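Local coordinates for uncharacterized protein (Treponema denticola ATCC 35404, PDB 6R9N), which senses iron(II) and oxygen for bacterial chemotaxis by stabilising a peroxy species at a di-iron centre, within a fold related to the metallo-beta-lactamases, at residues T179-E193 / A227-W240. Sequence-based numbering, arbitrary orientation.
Sequences TTFVEDFEKHLPLIE and AIYKDEQVNNFLNW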
loop_
_atom_site.group_PDB
_atom_site.type_symbol
_atom_site.label_atom_id
_atom_site.label_comp_id
_atom_site.label_asym_id
_atom_site.label_seq_id
_atom_site.Cartn_x
_atom_site.Cartn_y
_atom_site.Cartn_z
ATOM N N THR A 179 -8.439 24.031 -10.222
ATOM C CA THR A 179 -7.323 24.920 -10.525
ATOM C C THR A 179 -5.966 24.241 -10.337
ATOM O O THR A 179 -5.877 23.180 -9.720
ATOM C CB THR A 179 -7.352 26.177 -9.640
ATOM O OG1 THR A 179 -6.131 26.899 -9.816
ATOM C CG2 THR A 179 -7.493 25.796 -8.177
ATOM N N THR A 180 -4.894 24.872 -10.821
ATOM C CA THR A 180 -3.591 24.232 -10.703
ATOM C C THR A 180 -3.018 24.415 -9.299
ATOM O O THR A 180 -2.559 23.450 -8.676
ATOM C CB THR A 180 -2.621 24.778 -11.756
ATOM O OG1 THR A 180 -3.152 24.553 -13.069
ATOM C CG2 THR A 180 -1.265 24.076 -11.652
ATOM N N PHE A 181 -3.055 25.637 -8.778
ATOM C CA PHE A 181 -2.517 25.948 -7.461
ATOM C C PHE A 181 -3.598 26.207 -6.415
ATOM O O PHE A 181 -4.668 26.730 -6.717
ATOM C CB PHE A 181 -1.585 27.153 -7.557
ATOM C CG PHE A 181 -0.457 26.952 -8.525
ATOM C CD1 PHE A 181 0.579 26.066 -8.227
ATOM C CD2 PHE A 181 -0.445 27.618 -9.749
ATOM C CE1 PHE A 181 1.624 25.867 -9.119
ATOM C CE2 PHE A 181 0.597 27.437 -10.641
ATOM C CZ PHE A 181 1.632 26.554 -10.335
ATOM N N VAL A 182 -3.310 25.801 -5.181
ATOM C CA VAL A 182 -4.086 26.207 -4.014
ATOM C C VAL A 182 -3.947 27.716 -3.818
ATOM O O VAL A 182 -2.835 28.258 -3.846
ATOM C CB VAL A 182 -3.589 25.439 -2.779
ATOM C CG1 VAL A 182 -4.359 25.816 -1.534
ATOM C CG2 VAL A 182 -3.672 23.949 -3.002
ATOM N N GLU A 183 -5.076 28.425 -3.659
ATOM C CA GLU A 183 -4.888 29.831 -3.284
ATOM C C GLU A 183 -5.623 30.256 -2.021
ATOM O O GLU A 183 -5.369 31.346 -1.515
ATOM C CB GLU A 183 -5.156 30.794 -4.433
ATOM C CG GLU A 183 -3.968 30.764 -5.473
ATOM C CD GLU A 183 -2.663 31.286 -4.862
ATOM O OE1 GLU A 183 -1.579 30.768 -5.197
ATOM O OE2 GLU A 183 -2.713 32.174 -3.979
ATOM N N ASP A 184 -6.462 29.410 -1.448
ATOM C CA ASP A 184 -7.028 29.717 -0.137
ATOM C C ASP A 184 -6.913 28.449 0.696
ATOM O O ASP A 184 -7.656 27.487 0.473
ATOM C CB ASP A 184 -8.478 30.210 -0.207
ATOM C CG ASP A 184 -9.058 30.491 1.171
ATOM O OD1 ASP A 184 -8.324 31.061 2.039
ATOM O OD2 ASP A 184 -10.228 30.105 1.414
ATOM N N PHE A 185 -5.950 28.455 1.623
ATOM C CA PHE A 185 -5.698 27.276 2.444
ATOM C C PHE A 185 -6.938 26.870 3.226
ATOM O O PHE A 185 -7.208 25.673 3.394
ATOM C CB PHE A 185 -4.527 27.525 3.389
ATOM C CG PHE A 185 -3.993 26.274 4.014
ATOM C CD1 PHE A 185 -3.325 25.344 3.245
ATOM C CD2 PHE A 185 -4.186 26.012 5.359
ATOM C CE1 PHE A 185 -2.856 24.175 3.806
ATOM C CE2 PHE A 185 -3.709 24.850 5.937
ATOM C CZ PHE A 185 -3.045 23.924 5.156
ATOM N N GLU A 186 -7.716 27.847 3.698
ATOM C CA GLU A 186 -8.918 27.511 4.450
ATOM C C GLU A 186 -9.962 26.846 3.569
ATOM O O GLU A 186 -10.666 25.950 4.033
ATOM C CB GLU A 186 -9.524 28.759 5.101
ATOM C CG GLU A 186 -8.708 29.360 6.208
ATOM C CD GLU A 186 -8.621 28.444 7.399
ATOM O OE1 GLU A 186 -9.604 27.710 7.664
ATOM O OE2 GLU A 186 -7.564 28.446 8.067
ATOM N N LYS A 187 -10.079 27.251 2.301
ATOM C CA LYS A 187 -11.021 26.561 1.425
ATOM C C LYS A 187 -10.503 25.185 1.028
ATOM O O LYS A 187 -11.295 24.278 0.737
ATOM C CB LYS A 187 -11.291 27.392 0.170
ATOM C CG LYS A 187 -12.475 28.335 0.263
ATOM C CD LYS A 187 -13.085 28.604 -1.114
ATOM C CE LYS A 187 -13.941 29.868 -1.108
ATOM N NZ LYS A 187 -13.585 30.793 -2.227
ATOM N N HIS A 188 -9.180 25.019 0.984
ATOM C CA HIS A 188 -8.591 23.733 0.627
ATOM C C HIS A 188 -8.631 22.736 1.774
ATOM O O HIS A 188 -8.729 21.530 1.533
ATOM C CB HIS A 188 -7.148 23.934 0.187
ATOM C CG HIS A 188 -6.592 22.788 -0.592
ATOM N ND1 HIS A 188 -7.056 22.448 -1.845
ATOM C CD2 HIS A 188 -5.600 21.913 -0.305
ATOM C CE1 HIS A 188 -6.369 21.415 -2.298
ATOM N NE2 HIS A 188 -5.480 21.073 -1.383
ATOM N N LEU A 189 -8.564 23.216 3.013
ATOM C CA LEU A 189 -8.443 22.331 4.171
ATOM C C LEU A 189 -9.475 21.214 4.205
ATOM O O LEU A 189 -9.087 20.069 4.502
ATOM C CB LEU A 189 -8.506 23.154 5.464
ATOM C CG LEU A 189 -7.668 22.708 6.667
ATOM C CD1 LEU A 189 -6.344 22.112 6.249
ATOM C CD2 LEU A 189 -7.424 23.900 7.583
ATOM N N PRO A 190 -10.767 21.447 3.940
ATOM C CA PRO A 190 -11.725 20.327 3.978
ATOM C C PRO A 190 -11.419 19.228 2.978
ATOM O O PRO A 190 -11.948 18.124 3.121
ATOM C CB PRO A 190 -13.075 20.993 3.663
ATOM C CG PRO A 190 -12.865 22.450 3.901
ATOM C CD PRO A 190 -11.428 22.703 3.551
ATOM N N LEU A 191 -10.625 19.505 1.941
ATOM C CA LEU A 191 -10.279 18.484 0.958
ATOM C C LEU A 191 -9.129 17.585 1.412
ATOM O O LEU A 191 -8.966 16.479 0.882
ATOM C CB LEU A 191 -9.943 19.157 -0.377
ATOM C CG LEU A 191 -10.952 20.196 -0.872
ATOM C CD1 LEU A 191 -10.576 20.666 -2.265
ATOM C CD2 LEU A 191 -12.374 19.648 -0.853
ATOM N N ILE A 192 -8.354 18.018 2.399
ATOM C CA ILE A 192 -7.163 17.296 2.822
ATOM C C ILE A 192 -7.223 16.851 4.276
ATOM O O ILE A 192 -6.404 16.014 4.681
ATOM C CB ILE A 192 -5.885 18.134 2.577
ATOM C CG1 ILE A 192 -5.767 19.255 3.617
ATOM C CG2 ILE A 192 -5.881 18.699 1.144
ATOM C CD1 ILE A 192 -4.441 20.057 3.547
ATOM N N GLU A 193 -8.147 17.376 5.080
ATOM C CA GLU A 193 -8.073 17.162 6.525
ATOM C C GLU A 193 -8.367 15.707 6.900
ATOM O O GLU A 193 -7.561 15.052 7.576
ATOM C CB GLU A 193 -9.038 18.109 7.236
ATOM C CG GLU A 193 -8.857 18.124 8.750
ATOM C CD GLU A 193 -9.856 19.035 9.434
ATOM O OE1 GLU A 193 -9.521 19.581 10.512
ATOM O OE2 GLU A 193 -10.965 19.215 8.880
ATOM N N ALA A 227 -4.555 19.886 -5.957
ATOM C CA ALA A 227 -3.825 21.047 -6.438
ATOM C C ALA A 227 -2.499 21.215 -5.700
ATOM O O ALA A 227 -2.280 20.676 -4.609
ATOM C CB ALA A 227 -4.670 22.313 -6.302
ATOM N N ILE A 228 -1.624 22.004 -6.314
ATOM C CA ILE A 228 -0.227 22.188 -5.920
ATOM C C ILE A 228 -0.115 23.373 -4.969
ATOM O O ILE A 228 -0.773 24.400 -5.163
ATOM C CB ILE A 228 0.648 22.395 -7.179
ATOM C CG1 ILE A 228 0.694 21.112 -8.012
ATOM C CG2 ILE A 228 2.068 22.880 -6.807
ATOM C CD1 ILE A 228 0.807 21.335 -9.504
ATOM N N TYR A 229 0.733 23.242 -3.946
ATOM C CA TYR A 229 1.021 24.337 -3.023
ATOM C C TYR A 229 2.223 25.126 -3.523
ATOM O O TYR A 229 3.269 24.540 -3.824
ATOM C CB TYR A 229 1.308 23.792 -1.613
ATOM C CG TYR A 229 0.247 22.839 -1.097
ATOM C CD1 TYR A 229 0.254 21.490 -1.452
ATOM C CD2 TYR A 229 -0.756 23.283 -0.255
ATOM C CE1 TYR A 229 -0.719 20.619 -0.984
ATOM C CE2 TYR A 229 -1.730 22.422 0.219
ATOM C CZ TYR A 229 -1.709 21.090 -0.156
ATOM O OH TYR A 229 -2.692 20.233 0.293
ATOM N N LYS A 230 2.073 26.443 -3.645
ATOM C CA LYS A 230 3.204 27.284 -4.010
ATOM C C LYS A 230 3.222 28.523 -3.124
ATOM O O LYS A 230 2.212 28.893 -2.518
ATOM C CB LYS A 230 3.217 27.642 -5.505
ATOM C CG LYS A 230 2.229 28.695 -5.946
ATOM C CD LYS A 230 2.548 29.141 -7.382
ATOM C CE LYS A 230 1.363 29.849 -8.051
ATOM N NZ LYS A 230 0.938 31.109 -7.382
ATOM N N ASP A 231 4.418 29.098 -2.987
ATOM C CA ASP A 231 4.673 30.367 -2.277
ATOM C C ASP A 231 4.192 30.242 -0.834
ATOM O O ASP A 231 4.537 29.258 -0.162
ATOM C CB ASP A 231 4.031 31.498 -3.072
ATOM C CG ASP A 231 4.613 31.640 -4.457
ATOM O OD1 ASP A 231 5.789 31.267 -4.654
ATOM O OD2 ASP A 231 3.881 32.112 -5.351
ATOM N N GLU A 232 3.387 31.178 -0.331
ATOM C CA GLU A 232 2.938 31.150 1.052
ATOM C C GLU A 232 2.149 29.891 1.383
ATOM O O GLU A 232 2.013 29.547 2.558
ATOM C CB GLU A 232 2.091 32.388 1.338
ATOM C CG GLU A 232 0.713 32.347 0.694
ATOM C CD GLU A 232 0.727 32.744 -0.792
ATOM O OE1 GLU A 232 1.601 33.554 -1.191
ATOM O OE2 GLU A 232 -0.142 32.244 -1.557
ATOM N N GLN A 233 1.595 29.207 0.385
ATOM C CA GLN A 233 0.827 28.011 0.698
ATOM C C GLN A 233 1.716 26.835 1.093
ATOM O O GLN A 233 1.243 25.945 1.808
ATOM C CB GLN A 233 -0.085 27.639 -0.485
ATOM C CG GLN A 233 -1.181 28.667 -0.822
ATOM C CD GLN A 233 -2.102 29.005 0.351
ATOM O OE1 GLN A 233 -2.043 28.392 1.407
ATOM N NE2 GLN A 233 -2.956 29.997 0.161
ATOM N N VAL A 234 2.986 26.820 0.660
ATOM C CA VAL A 234 3.947 25.848 1.183
ATOM C C VAL A 234 4.088 26.007 2.688
ATOM O O VAL A 234 3.958 25.040 3.445
ATOM C CB VAL A 234 5.317 25.999 0.499
ATOM C CG1 VAL A 234 6.345 25.116 1.227
ATOM C CG2 VAL A 234 5.239 25.679 -1.004
ATOM N N ASN A 235 4.369 27.234 3.137
ATOM C CA ASN A 235 4.432 27.520 4.568
ATOM C C ASN A 235 3.125 27.163 5.257
ATOM O O ASN A 235 3.127 26.587 6.351
ATOM C CB ASN A 235 4.759 28.991 4.802
ATOM C CG ASN A 235 6.237 29.263 4.749
ATOM O OD1 ASN A 235 7.051 28.363 4.970
ATOM N ND2 ASN A 235 6.602 30.508 4.434
ATOM N N ASN A 236 2.002 27.537 4.652
ATOM C CA ASN A 236 0.714 27.259 5.270
ATOM C C ASN A 236 0.535 25.762 5.475
ATOM O O ASN A 236 0.191 25.313 6.569
ATOM C CB ASN A 236 -0.412 27.817 4.403
ATOM C CG ASN A 236 -0.613 29.307 4.590
ATOM O OD1 ASN A 236 -0.103 29.904 5.541
ATOM N ND2 ASN A 236 -1.380 29.912 3.696
ATOM N N PHE A 237 0.807 24.971 4.436
ATOM C CA PHE A 237 0.636 23.530 4.555
ATOM C C PHE A 237 1.580 22.950 5.605
ATOM O O PHE A 237 1.160 22.189 6.488
ATOM C CB PHE A 237 0.859 22.849 3.203
ATOM C CG PHE A 237 0.829 21.359 3.304
ATOM C CD1 PHE A 237 -0.381 20.693 3.443
ATOM C CD2 PHE A 237 1.997 20.633 3.352
ATOM C CE1 PHE A 237 -0.414 19.328 3.573
ATOM C CE2 PHE A 237 1.966 19.269 3.491
ATOM C CZ PHE A 237 0.755 18.612 3.600
ATOM N N LEU A 238 2.863 23.306 5.528
ATOM C CA LEU A 238 3.837 22.766 6.474
ATOM C C LEU A 238 3.473 23.116 7.913
ATOM O O LEU A 238 3.572 22.264 8.808
ATOM C CB LEU A 238 5.236 23.278 6.136
ATOM C CG LEU A 238 5.755 22.849 4.768
ATOM C CD1 LEU A 238 7.183 23.328 4.517
ATOM C CD2 LEU A 238 5.653 21.343 4.651
ATOM N N ASN A 239 3.040 24.359 8.159
ATOM C CA ASN A 239 2.668 24.744 9.521
ATOM C C ASN A 239 1.493 23.916 10.017
ATOM O O ASN A 239 1.509 23.410 11.149
ATOM C CB ASN A 239 2.326 26.236 9.586
ATOM C CG ASN A 239 3.539 27.124 9.382
ATOM O OD1 ASN A 239 4.689 26.672 9.484
ATOM N ND2 ASN A 239 3.292 28.401 9.085
ATOM N N TRP A 240 0.481 23.732 9.164
ATOM C CA TRP A 240 -0.690 22.948 9.544
ATOM C C TRP A 240 -0.313 21.494 9.834
ATOM O O TRP A 240 -0.756 20.911 10.832
ATOM C CB TRP A 240 -1.738 23.035 8.440
ATOM C CG TRP A 240 -2.867 22.074 8.590
ATOM C CD1 TRP A 240 -3.973 22.220 9.377
ATOM C CD2 TRP A 240 -3.018 20.820 7.914
ATOM N NE1 TRP A 240 -4.806 21.132 9.236
ATOM C CE2 TRP A 240 -4.241 20.258 8.345
ATOM C CE3 TRP A 240 -2.240 20.119 6.985
ATOM C CZ2 TRP A 240 -4.704 19.035 7.874
ATOM C CZ3 TRP A 240 -2.696 18.902 6.524
ATOM C CH2 TRP A 240 -3.917 18.369 6.970
HETATM O O HOH W 1 -0.458 27.383 -4.049
HETATM O O HOH W 2 -4.861 31.337 2.265
HETATM O O HOH W 3 -3.801 19.396 -2.825
HETATM O O HOH W 4 -7.287 21.045 11.270
#
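Ile228 pairs with Phe181 in a single beta bridge that uses both of its backbone polar atoms. Its N donates to Thr180 O at 2.9 Å, almost straight at 178° and in the carbonyl plane, and its O accepts from Val182 N at 2.9 Å, with the donor tilted from the plane. A water sits beside the bridge, accepting a hydrogen bond from Lys230 N and lying within donating range of Val182 O and Ile228 O. Lys230 crosses the Phe181 ring at about a right angle, its CE over the face 3.5 Å from the centroid; the bend at chi4 (62°) sends NZ into a salt bridge with Glu183 OE1 (3.4 Å), whose hydrogen bond is weak. In this metallo-beta-lactamase-like chain the bridge lays residues 180-182 alongside the chain entering edge strand 229-230, next to which helical segments 185-193 and 232-240 cross at -47°. There Phe185 sits as a knob among Gln233, Asn236, Phe237 and Trp240, its edge toward the indole face. Gln233 serves both ends of its amide: OE1 accepts from Asn236 ND2 (2.8 Å), while NE2 donates to a water that also accepts from Phe185 N. Leu189 CD1 and Ile192 CD1 make CH-pi contacts over the five- and six-membered rings of Trp240, and a water links Trp240 NE1 to Glu193 OE1. Tyr229 OH is hydrogen-bonded to Gly169 O, and His188 NE2 reaches Ala227 O through another water.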